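Long-range contact in putative tetR family transcriptional regulator (Streptomyces coelicolor A3, PDB 2Q24), which probably binds DNA through a helix-turn-helix motif and regulates transcription, as members of the TetR family do: residues E63-V77 with D120-A132. Residues are numbered along the deposited sequence; the frame is centred on the assembly and turned at random.
Sequences EAAYRNEVARLCDSV and DPYGDSRQLIQSA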
# COMPACT_ATOMS: atom_id res chain seq x y z
N GLU B 63 -10.81 -8.91 4.45
CA GLU B 63 -9.80 -7.82 4.62
C GLU B 63 -8.51 -8.09 3.86
O GLU B 63 -8.02 -7.23 3.11
CB GLU B 63 -9.50 -7.56 6.10
CG GLU B 63 -8.35 -6.57 6.22
CD GLU B 63 -8.06 -6.12 7.61
OE1 GLU B 63 -8.94 -6.22 8.49
OE2 GLU B 63 -6.90 -5.68 7.81
N ALA B 64 -7.93 -9.28 4.06
CA ALA B 64 -6.70 -9.68 3.33
C ALA B 64 -6.86 -9.64 1.80
O ALA B 64 -5.96 -9.16 1.08
CB ALA B 64 -6.26 -11.07 3.77
N ALA B 65 -8.00 -10.11 1.30
CA ALA B 65 -8.31 -10.10 -0.14
C ALA B 65 -8.35 -8.68 -0.68
O ALA B 65 -7.70 -8.39 -1.73
CB ALA B 65 -9.63 -10.76 -0.43
N TYR B 66 -9.07 -7.80 0.03
CA TYR B 66 -9.11 -6.38 -0.36
C TYR B 66 -7.69 -5.77 -0.36
O TYR B 66 -7.31 -5.09 -1.32
CB TYR B 66 -10.08 -5.57 0.52
CG TYR B 66 -10.12 -4.09 0.12
CD1 TYR B 66 -10.87 -3.65 -1.01
CD2 TYR B 66 -9.41 -3.14 0.85
CE1 TYR B 66 -10.88 -2.30 -1.36
CE2 TYR B 66 -9.43 -1.81 0.51
CZ TYR B 66 -10.15 -1.41 -0.60
OH TYR B 66 -10.13 -0.07 -0.93
N ARG B 67 -6.92 -5.98 0.71
CA ARG B 67 -5.60 -5.38 0.82
C ARG B 67 -4.67 -5.90 -0.24
O ARG B 67 -3.82 -5.16 -0.77
CB ARG B 67 -5.01 -5.70 2.20
CG ARG B 67 -5.70 -4.92 3.30
CD ARG B 67 -5.19 -5.29 4.71
NE ARG B 67 -3.78 -4.97 4.89
CZ ARG B 67 -3.13 -5.07 6.04
NH1 ARG B 67 -3.77 -5.53 7.12
NH2 ARG B 67 -1.84 -4.74 6.10
N ASN B 68 -4.80 -7.20 -0.56
CA ASN B 68 -4.01 -7.77 -1.63
C ASN B 68 -4.35 -7.15 -2.98
O ASN B 68 -3.45 -6.90 -3.79
CB ASN B 68 -4.24 -9.30 -1.68
CG ASN B 68 -3.42 -9.96 -2.77
OD1 ASN B 68 -3.97 -10.37 -3.78
ND2 ASN B 68 -2.11 -10.08 -2.56
N GLU B 69 -5.64 -6.89 -3.24
CA GLU B 69 -6.09 -6.30 -4.50
C GLU B 69 -5.48 -4.87 -4.67
O GLU B 69 -4.98 -4.51 -5.74
CB GLU B 69 -7.64 -6.24 -4.53
CG GLU B 69 -8.26 -5.52 -5.75
CD GLU B 69 -8.30 -6.34 -7.02
OE1 GLU B 69 -7.83 -7.50 -7.03
OE2 GLU B 69 -8.83 -5.80 -8.02
N VAL B 70 -5.54 -4.10 -3.60
CA VAL B 70 -4.92 -2.75 -3.57
C VAL B 70 -3.42 -2.85 -3.84
O VAL B 70 -2.89 -2.11 -4.66
CB VAL B 70 -5.18 -2.09 -2.19
CG1 VAL B 70 -4.35 -0.76 -2.02
CG2 VAL B 70 -6.72 -1.79 -2.05
N ALA B 71 -2.73 -3.74 -3.14
CA ALA B 71 -1.28 -3.81 -3.29
C ALA B 71 -0.91 -4.26 -4.71
O ALA B 71 0.02 -3.70 -5.32
CB ALA B 71 -0.68 -4.72 -2.26
N ARG B 72 -1.62 -5.23 -5.27
CA ARG B 72 -1.31 -5.62 -6.66
C ARG B 72 -1.48 -4.45 -7.66
O ARG B 72 -0.65 -4.28 -8.54
CB ARG B 72 -2.12 -6.84 -7.09
CG ARG B 72 -1.53 -8.09 -6.40
CD ARG B 72 -2.22 -9.38 -6.90
NE ARG B 72 -3.51 -9.55 -6.24
N LEU B 73 -2.52 -3.65 -7.46
CA LEU B 73 -2.79 -2.48 -8.29
C LEU B 73 -1.63 -1.48 -8.18
O LEU B 73 -1.11 -1.01 -9.18
CB LEU B 73 -4.11 -1.84 -7.87
CG LEU B 73 -4.42 -0.53 -8.59
CD1 LEU B 73 -4.59 -0.78 -10.09
CD2 LEU B 73 -5.68 0.11 -7.98
N CYS B 74 -1.21 -1.16 -6.94
CA CYS B 74 -0.14 -0.21 -6.73
C CYS B 74 1.21 -0.68 -7.24
O CYS B 74 1.97 0.08 -7.84
CB CYS B 74 -0.06 0.18 -5.23
SG CYS B 74 -1.53 1.06 -4.67
N ASP B 75 1.45 -1.97 -7.08
CA ASP B 75 2.78 -2.52 -7.29
C ASP B 75 2.99 -2.83 -8.79
O ASP B 75 4.06 -3.24 -9.15
CB ASP B 75 2.90 -3.79 -6.45
CG ASP B 75 3.03 -3.50 -4.92
OD1 ASP B 75 3.22 -2.36 -4.54
OD2 ASP B 75 2.89 -4.45 -4.14
N SER B 76 1.94 -2.69 -9.60
CA SER B 76 2.07 -2.87 -11.03
C SER B 76 2.79 -1.66 -11.67
O SER B 76 3.26 -1.77 -12.82
CB SER B 76 0.67 -3.05 -11.71
OG SER B 76 -0.11 -1.87 -11.60
N VAL B 77 2.90 -0.53 -10.95
CA VAL B 77 3.38 0.71 -11.60
C VAL B 77 4.82 0.66 -12.13
O VAL B 77 5.05 1.01 -13.30
CB VAL B 77 3.18 1.96 -10.72
CG1 VAL B 77 3.93 3.16 -11.32
CG2 VAL B 77 1.63 2.24 -10.58
N ASP B 120 -10.88 -2.95 9.87
CA ASP B 120 -10.77 -1.82 8.92
C ASP B 120 -10.03 -2.27 7.70
O ASP B 120 -8.79 -2.32 7.71
CB ASP B 120 -10.10 -0.58 9.55
CG ASP B 120 -9.68 0.47 8.49
OD1 ASP B 120 -10.42 0.67 7.49
OD2 ASP B 120 -8.61 1.08 8.65
N PRO B 121 -10.78 -2.63 6.64
CA PRO B 121 -10.15 -3.15 5.45
C PRO B 121 -9.32 -2.09 4.71
O PRO B 121 -8.40 -2.45 4.00
CB PRO B 121 -11.32 -3.60 4.57
CG PRO B 121 -12.52 -2.97 5.14
CD PRO B 121 -12.25 -2.56 6.54
N TYR B 122 -9.64 -0.81 4.92
CA TYR B 122 -9.22 0.25 3.97
C TYR B 122 -7.87 0.81 4.30
O TYR B 122 -7.09 1.10 3.38
CB TYR B 122 -10.23 1.41 3.96
CG TYR B 122 -11.61 0.94 3.57
CD1 TYR B 122 -11.84 0.42 2.30
CD2 TYR B 122 -12.64 0.94 4.50
CE1 TYR B 122 -13.11 -0.04 1.92
CE2 TYR B 122 -13.92 0.46 4.15
CZ TYR B 122 -14.12 -0.02 2.85
OH TYR B 122 -15.35 -0.49 2.46
N GLY B 123 -7.60 1.01 5.58
CA GLY B 123 -6.29 1.51 6.00
C GLY B 123 -5.92 2.74 5.17
O GLY B 123 -6.72 3.68 5.04
N ASP B 124 -4.69 2.73 4.64
CA ASP B 124 -4.15 3.85 3.83
C ASP B 124 -4.33 3.56 2.35
O ASP B 124 -3.56 4.07 1.53
CB ASP B 124 -2.67 4.09 4.19
CG ASP B 124 -2.51 5.03 5.46
OD1 ASP B 124 -2.03 6.17 5.34
OD2 ASP B 124 -2.94 4.66 6.53
N SER B 125 -5.28 2.68 1.99
CA SER B 125 -5.46 2.33 0.52
C SER B 125 -5.60 3.54 -0.42
O SER B 125 -5.00 3.56 -1.49
CB SER B 125 -6.64 1.35 0.26
OG SER B 125 -6.48 0.23 1.08
N ARG B 126 -6.41 4.52 -0.02
CA ARG B 126 -6.62 5.68 -0.85
C ARG B 126 -5.26 6.37 -1.11
O ARG B 126 -4.97 6.77 -2.23
CB ARG B 126 -7.65 6.65 -0.24
CG ARG B 126 -7.94 7.88 -1.13
CD ARG B 126 -8.77 8.90 -0.36
N GLN B 127 -4.47 6.55 -0.07
CA GLN B 127 -3.16 7.22 -0.18
C GLN B 127 -2.21 6.41 -1.08
O GLN B 127 -1.47 6.97 -1.90
CB GLN B 127 -2.54 7.40 1.21
CG GLN B 127 -3.42 8.22 2.19
CD GLN B 127 -4.34 7.38 3.10
OE1 GLN B 127 -5.26 6.67 2.65
NE2 GLN B 127 -4.13 7.52 4.41
N LEU B 128 -2.16 5.10 -0.87
CA LEU B 128 -1.27 4.23 -1.66
C LEU B 128 -1.63 4.34 -3.16
O LEU B 128 -0.76 4.49 -4.04
CB LEU B 128 -1.42 2.77 -1.21
CG LEU B 128 -0.86 2.40 0.18
CD1 LEU B 128 -1.39 1.00 0.58
CD2 LEU B 128 0.65 2.40 0.12
N ILE B 129 -2.94 4.27 -3.44
CA ILE B 129 -3.38 4.28 -4.85
C ILE B 129 -3.20 5.66 -5.45
O ILE B 129 -2.77 5.80 -6.58
CB ILE B 129 -4.84 3.90 -4.95
CG1 ILE B 129 -5.01 2.42 -4.58
CG2 ILE B 129 -5.33 4.18 -6.41
CD1 ILE B 129 -6.46 2.03 -4.29
N GLN B 130 -3.52 6.68 -4.69
CA GLN B 130 -3.20 8.06 -5.19
C GLN B 130 -1.71 8.26 -5.50
O GLN B 130 -1.33 8.94 -6.49
CB GLN B 130 -3.73 9.11 -4.24
CG GLN B 130 -5.24 9.29 -4.50
CD GLN B 130 -5.95 10.31 -3.58
OE1 GLN B 130 -7.19 10.44 -3.58
NE2 GLN B 130 -5.17 11.00 -2.80
N SER B 131 -0.83 7.64 -4.70
CA SER B 131 0.59 7.78 -4.95
C SER B 131 1.02 7.04 -6.19
O SER B 131 1.90 7.51 -6.90
CB SER B 131 1.39 7.31 -3.72
OG SER B 131 2.77 7.64 -3.85
N ALA B 132 0.38 5.90 -6.47
CA ALA B 132 0.67 5.11 -7.69
C ALA B 132 0.30 5.97 -8.90
O ALA B 132 1.01 6.04 -9.90
CB ALA B 132 -0.15 3.82 -7.68
O HOH W 1 -8.58 -4.11 10.81
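V70 on helix 58-75 and S125 on helix 125-142 face each other in the all-helical TetR fold, where the helix that leaves the DNA-binding part runs beside one of the C-terminal domain. This is a worked example of near-parallel helix packing: the segment axes cross at 17° and approach to 9.2 Å, and S125 and A132 offer shallow places for bumps opposite. V70 presents both methyls to S125, with CG2 3.7 Å from OG, while CG1 also meets the CG1 branch of I129. S125 OG donates to Y122 O, which also accepts from S125 N. One turn on, C74 is the next bump. With SG turned away from its own carbonyl carbon (chi1 -65°), the sulfur settles against the backbone of the opposite helix, 3.6 Å from L128 O, and beside I129 CG1. L73 reaches the flank of I129 crosswise. A132 CB lies 4.1 Å from C74 CA and 3.8 Å from CG2 of V77, which opens helix 77-83.

At the other end the partner is the loop leading into helix 125-142. Y66 lays a ring edge against P121 O and offers a face to the edge of Y122 in an offset edge-to-face pair, planes at 81°. Y66 OH is hydrogen-bonded to Y100 OH. R67 NH1 forms a salt bridge with E63 OE2, while NH2 donates a hydrogen bond to P121 O of the second subunit, so the contact lies against that subunit. No direct hydrogen bond joins the two segments; a water bridges them, donating to E63 OE1 and accepting from D120 N at 2.7 Å.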